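Local coordinates for ancylostoma secreted protein 1 (Necator americanus, PDB 3NT8), which is a two-CAP-domain secreted protein of the human hookworm, probably associated with the transition of infective larvae to parasitism, at residues A[305-313]-A[321-329]. Residues are numbered along the deposited sequence; the frame is centred on the assembly and turned at random.
Sequences GENIYKTSV and AAKQASQLW
Tyr309 lays one face of its ring over the methyl of Ala325, whose CB lies 3.8 Å from the ring centroid in a CH-pi contact. CG anti to the backbone N (chi1 159°) carries the ring toward helix 318-330, onto Ala325, with Leu328 CD1 at its edge. The Tyr309 hydroxyl donates to the side-chain amide of Gln324, OH to OE1 2.6 Å, approaching from above the carbonyl plane; ring and amide planes stand 77° apart, and the extended Gln324 chain delivers the acceptor to the ring edge. One helical turn on from Ala325, Trp329 lies against the strand. Asn307 CB sits over the centre of the Trp329 six-membered ring, 3.4 Å from the centroid, while Trp329 NE1 donates almost in the ring plane to Ile308 O at 2.9 Å, meeting the carbonyl from above its plane. Together these two contacts restrict how the indole can turn. The indole also stacks with the ring of His358, and Asn307 ND2 is hydrogen-bonded to His358 O and Tyr387 OH. Segment 321-329 runs at 121° to strand 305-311, packing helix 318-330 on this edge strand of the sheet, as in the alpha-beta-alpha sandwich of CAP domains.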
ATOM      1  N   GLY A 305      17.318  11.550  11.312  1.00 14.71           N
ATOM      2  CA  GLY A 305      16.669  10.250  11.632  1.00 14.68           C
ATOM      3  C   GLY A 305      16.382   9.470  10.335  1.00 13.92           C
ATOM      4  O   GLY A 305      16.566  10.015   9.265  1.00 12.91           O
ATOM      5  N   GLU A 306      15.919   8.225  10.429  1.00 13.15           N
ATOM      6  CA  GLU A 306      15.822   7.362   9.236  1.00 14.56           C
ATOM      7  C   GLU A 306      14.815   6.260   9.422  1.00 13.91           C
ATOM      8  O   GLU A 306      14.780   5.583  10.480  1.00 14.27           O
ATOM      9  CB  GLU A 306      17.163   6.718   8.873  1.00 14.99           C
ATOM     10  CG  GLU A 306      17.169   6.041   7.473  1.00 15.13           C
ATOM     11  CD  GLU A 306      18.516   5.534   7.055  1.00 14.50           C
ATOM     12  OE1 GLU A 306      19.014   4.608   7.730  1.00 15.66           O
ATOM     13  OE2 GLU A 306      19.037   5.980   6.037  1.00 12.60           O
ATOM     14  N   ASN A 307      14.002   6.090   8.393  1.00 13.63           N
ATOM     15  CA  ASN A 307      13.075   4.945   8.290  1.00 14.76           C
ATOM     16  C   ASN A 307      13.326   4.135   7.028  1.00 14.53           C
ATOM     17  O   ASN A 307      13.499   4.714   5.999  1.00 12.64           O
ATOM     18  CB  ASN A 307      11.615   5.389   8.368  1.00 14.33           C
ATOM     19  CG  ASN A 307      11.135   5.632   9.810  1.00 15.92           C
ATOM     20  OD1 ASN A 307      11.752   5.185  10.757  1.00 16.94           O
ATOM     21  ND2 ASN A 307      10.003   6.336   9.960  1.00 15.66           N
ATOM     22  N   ILE A 308      13.405   2.799   7.126  1.00 15.71           N
ATOM     23  CA  ILE A 308      13.626   1.988   5.930  1.00 20.11           C
ATOM     24  C   ILE A 308      12.476   1.034   5.676  1.00 20.74           C
ATOM     25  O   ILE A 308      11.728   0.665   6.583  1.00 22.61           O
ATOM     26  CB  ILE A 308      14.964   1.180   5.943  1.00 19.43           C
ATOM     27  CG1 ILE A 308      15.037   0.309   7.200  1.00 21.17           C
ATOM     28  CG2 ILE A 308      16.139   2.127   5.837  1.00 18.67           C
ATOM     29  CD1 ILE A 308      16.152  -0.733   7.155  1.00 28.73           C
ATOM     30  N   TYR A 309      12.353   0.635   4.428  1.00 22.40           N
ATOM     31  CA  TYR A 309      11.282  -0.262   3.974  1.00 22.99           C
ATOM     32  C   TYR A 309      11.757  -1.099   2.762  1.00 24.30           C
ATOM     33  O   TYR A 309      12.400  -0.548   1.866  1.00 24.98           O
ATOM     34  CB  TYR A 309      10.106   0.593   3.529  1.00 23.31           C
ATOM     35  CG  TYR A 309       9.105  -0.064   2.593  1.00 22.79           C
ATOM     36  CD1 TYR A 309       8.048  -0.800   3.090  1.00 23.04           C
ATOM     37  CD2 TYR A 309       9.205   0.110   1.211  1.00 27.07           C
ATOM     38  CE1 TYR A 309       7.129  -1.379   2.272  1.00 26.67           C
ATOM     39  CE2 TYR A 309       8.308  -0.480   0.355  1.00 28.14           C
ATOM     40  CZ  TYR A 309       7.247  -1.221   0.898  1.00 31.90           C
ATOM     41  OH  TYR A 309       6.322  -1.805   0.038  1.00 35.61           O
ATOM     42  N   LYS A 310      11.390  -2.394   2.699  1.00 25.04           N
ATOM     43  CA  LYS A 310      11.507  -3.123   1.441  1.00 26.55           C
ATOM     44  C   LYS A 310      10.268  -3.948   1.154  1.00 26.50           C
ATOM     45  O   LYS A 310       9.507  -4.302   2.061  1.00 26.00           O
ATOM     46  CB  LYS A 310      12.773  -3.994   1.390  1.00 26.57           C
ATOM     47  CG  LYS A 310      12.685  -5.235   2.271  1.00 30.01           C
ATOM     48  CD  LYS A 310      13.834  -6.203   1.974  1.00 33.24           C
ATOM     49  CE  LYS A 310      13.637  -7.506   2.750  1.00 34.49           C
ATOM     50  NZ  LYS A 310      13.118  -7.269   4.134  1.00 37.06           N
ATOM     51  N   THR A 311      10.078  -4.278  -0.116  1.00 26.65           N
ATOM     52  CA  THR A 311       9.067  -5.268  -0.471  1.00 27.22           C
ATOM     53  C   THR A 311       9.610  -6.171  -1.566  1.00 27.21           C
ATOM     54  O   THR A 311      10.229  -5.676  -2.504  1.00 26.09           O
ATOM     55  CB  THR A 311       7.742  -4.597  -0.947  1.00 27.18           C
ATOM     56  OG1 THR A 311       6.809  -5.596  -1.413  1.00 30.02           O
ATOM     57  CG2 THR A 311       8.010  -3.664  -2.051  1.00 24.74           C
ATOM     58  N   SER A 312       9.301  -7.465  -1.435  1.00 28.30           N
ATOM     59  CA  SER A 312       9.684  -8.514  -2.359  1.00 29.19           C
ATOM     60  C   SER A 312       9.302  -8.193  -3.783  1.00 28.42           C
ATOM     61  O   SER A 312      10.023  -8.576  -4.695  1.00 29.76           O
ATOM     62  CB  SER A 312       9.033  -9.831  -1.952  1.00 29.96           C
ATOM     63  OG  SER A 312       9.272 -10.136  -0.570  1.00 33.71           O
ATOM     64  N   VAL A 313       8.199  -7.468  -3.984  1.00 28.60           N
ATOM     65  CA  VAL A 313       7.760  -7.003  -5.345  1.00 27.71           C
ATOM     66  C   VAL A 313       8.774  -6.106  -6.038  1.00 28.24           C
ATOM     67  O   VAL A 313       9.088  -5.046  -5.509  1.00 30.06           O
ATOM     68  CB  VAL A 313       6.404  -6.216  -5.336  1.00 27.21           C
ATOM     69  CG1 VAL A 313       5.966  -5.891  -6.722  1.00 22.94           C
ATOM     70  CG2 VAL A 313       5.327  -6.987  -4.605  1.00 26.60           C
ATOM     71  N   ALA A 321       4.556   2.268  -3.321  1.00 21.21           N
ATOM     72  CA  ALA A 321       5.591   1.927  -2.328  1.00 20.82           C
ATOM     73  C   ALA A 321       5.719   3.047  -1.277  1.00 18.90           C
ATOM     74  O   ALA A 321       5.943   2.759  -0.145  1.00 17.47           O
ATOM     75  CB  ALA A 321       6.886   1.672  -2.981  1.00 20.96           C
ATOM     76  N   ALA A 322       5.485   4.295  -1.639  1.00 19.91           N
ATOM     77  CA  ALA A 322       5.641   5.404  -0.686  1.00 21.55           C
ATOM     78  C   ALA A 322       4.480   5.355   0.355  1.00 22.54           C
ATOM     79  O   ALA A 322       4.714   5.562   1.528  1.00 21.58           O
ATOM     80  CB  ALA A 322       5.680   6.737  -1.411  1.00 21.99           C
ATOM     81  N   LYS A 323       3.274   4.957  -0.090  1.00 23.05           N
ATOM     82  CA  LYS A 323       2.081   5.038   0.725  1.00 24.26           C
ATOM     83  C   LYS A 323       2.123   3.826   1.666  1.00 24.61           C
ATOM     84  O   LYS A 323       1.849   3.940   2.895  1.00 24.94           O
ATOM     85  CB  LYS A 323       0.779   5.086  -0.155  1.00 24.95           C
ATOM     86  CG  LYS A 323      -0.490   5.625   0.565  1.00 28.90           C
ATOM     87  CD  LYS A 323      -1.816   5.350  -0.159  1.00 37.03           C
ATOM     88  CE  LYS A 323      -3.041   5.696   0.732  1.00 40.26           C
ATOM     89  NZ  LYS A 323      -3.030   7.104   1.357  1.00 41.09           N
ATOM     90  N   GLN A 324       2.459   2.669   1.098  1.00 22.06           N
ATOM     91  CA  GLN A 324       2.570   1.464   1.883  1.00 21.40           C
ATOM     92  C   GLN A 324       3.675   1.583   2.989  1.00 20.32           C
ATOM     93  O   GLN A 324       3.516   1.067   4.082  1.00 21.38           O
ATOM     94  CB  GLN A 324       2.870   0.282   0.977  1.00 19.55           C
ATOM     95  CG  GLN A 324       2.622  -1.043   1.601  1.00 21.99           C
ATOM     96  CD  GLN A 324       3.088  -2.223   0.705  1.00 26.83           C
ATOM     97  OE1 GLN A 324       4.162  -2.844   0.952  1.00 24.76           O
ATOM     98  NE2 GLN A 324       2.279  -2.541  -0.325  1.00 25.09           N
ATOM     99  N   ALA A 325       4.798   2.186   2.667  1.00 18.75           N
ATOM    100  CA  ALA A 325       5.936   2.265   3.600  1.00 17.20           C
ATOM    101  C   ALA A 325       5.520   3.153   4.724  1.00 15.50           C
ATOM    102  O   ALA A 325       5.711   2.803   5.869  1.00 17.15           O
ATOM    103  CB  ALA A 325       7.210   2.834   2.915  1.00 16.90           C
ATOM    104  N   SER A 326       5.009   4.320   4.388  1.00 14.36           N
ATOM    105  CA  SER A 326       4.558   5.279   5.359  1.00 14.27           C
ATOM    106  C   SER A 326       3.544   4.683   6.359  1.00 14.60           C
ATOM    107  O   SER A 326       3.629   4.942   7.555  1.00 13.47           O
ATOM    108  CB  SER A 326       4.002   6.480   4.604  1.00 13.27           C
ATOM    109  OG  SER A 326       5.074   7.165   3.980  1.00 14.41           O
ATOM    110  N   GLN A 327       2.618   3.859   5.846  1.00 15.05           N
ATOM    111  CA  GLN A 327       1.529   3.336   6.673  1.00 16.33           C
ATOM    112  C   GLN A 327       2.052   2.221   7.567  1.00 17.34           C
ATOM    113  O   GLN A 327       1.614   2.112   8.698  1.00 17.81           O
ATOM    114  CB  GLN A 327       0.351   2.824   5.799  1.00 16.08           C
ATOM    115  CG  GLN A 327      -0.455   4.004   5.106  1.00 14.22           C
ATOM    116  CD  GLN A 327      -1.387   3.470   3.986  1.00 22.64           C
ATOM    117  OE1 GLN A 327      -1.092   2.450   3.349  1.00 21.20           O
ATOM    118  NE2 GLN A 327      -2.503   4.130   3.776  1.00 23.08           N
ATOM    119  N   LEU A 328       2.935   1.370   7.029  1.00 17.35           N
ATOM    120  CA  LEU A 328       3.538   0.263   7.814  1.00 18.27           C
ATOM    121  C   LEU A 328       4.365   0.848   8.961  1.00 17.13           C
ATOM    122  O   LEU A 328       4.316   0.324  10.091  1.00 19.10           O
ATOM    123  CB  LEU A 328       4.401  -0.672   6.949  1.00 17.03           C
ATOM    124  CG  LEU A 328       3.593  -1.678   6.099  1.00 22.19           C
ATOM    125  CD1 LEU A 328       4.406  -2.437   4.948  1.00 22.14           C
ATOM    126  CD2 LEU A 328       2.763  -2.692   6.970  1.00 25.18           C
ATOM    127  N   TRP A 329       5.102   1.906   8.692  1.00 15.38           N
ATOM    128  CA  TRP A 329       5.811   2.600   9.794  1.00 14.55           C
ATOM    129  C   TRP A 329       4.842   3.155  10.846  1.00 14.71           C
ATOM    130  O   TRP A 329       5.080   2.937  12.060  1.00 13.81           O
ATOM    131  CB  TRP A 329       6.650   3.718   9.290  1.00 14.45           C
ATOM    132  CG  TRP A 329       7.723   3.308   8.348  1.00 14.90           C
ATOM    133  CD1 TRP A 329       8.360   2.123   8.312  1.00  7.81           C
ATOM    134  CD2 TRP A 329       8.321   4.134   7.317  1.00 10.75           C
ATOM    135  NE1 TRP A 329       9.302   2.142   7.290  1.00  9.79           N
ATOM    136  CE2 TRP A 329       9.280   3.354   6.666  1.00  8.27           C
ATOM    137  CE3 TRP A 329       8.113   5.443   6.873  1.00  8.21           C
ATOM    138  CZ2 TRP A 329      10.040   3.838   5.592  1.00 11.04           C
ATOM    139  CZ3 TRP A 329       8.849   5.893   5.751  1.00  6.63           C
ATOM    140  CH2 TRP A 329       9.780   5.103   5.147  1.00  7.33           C
TER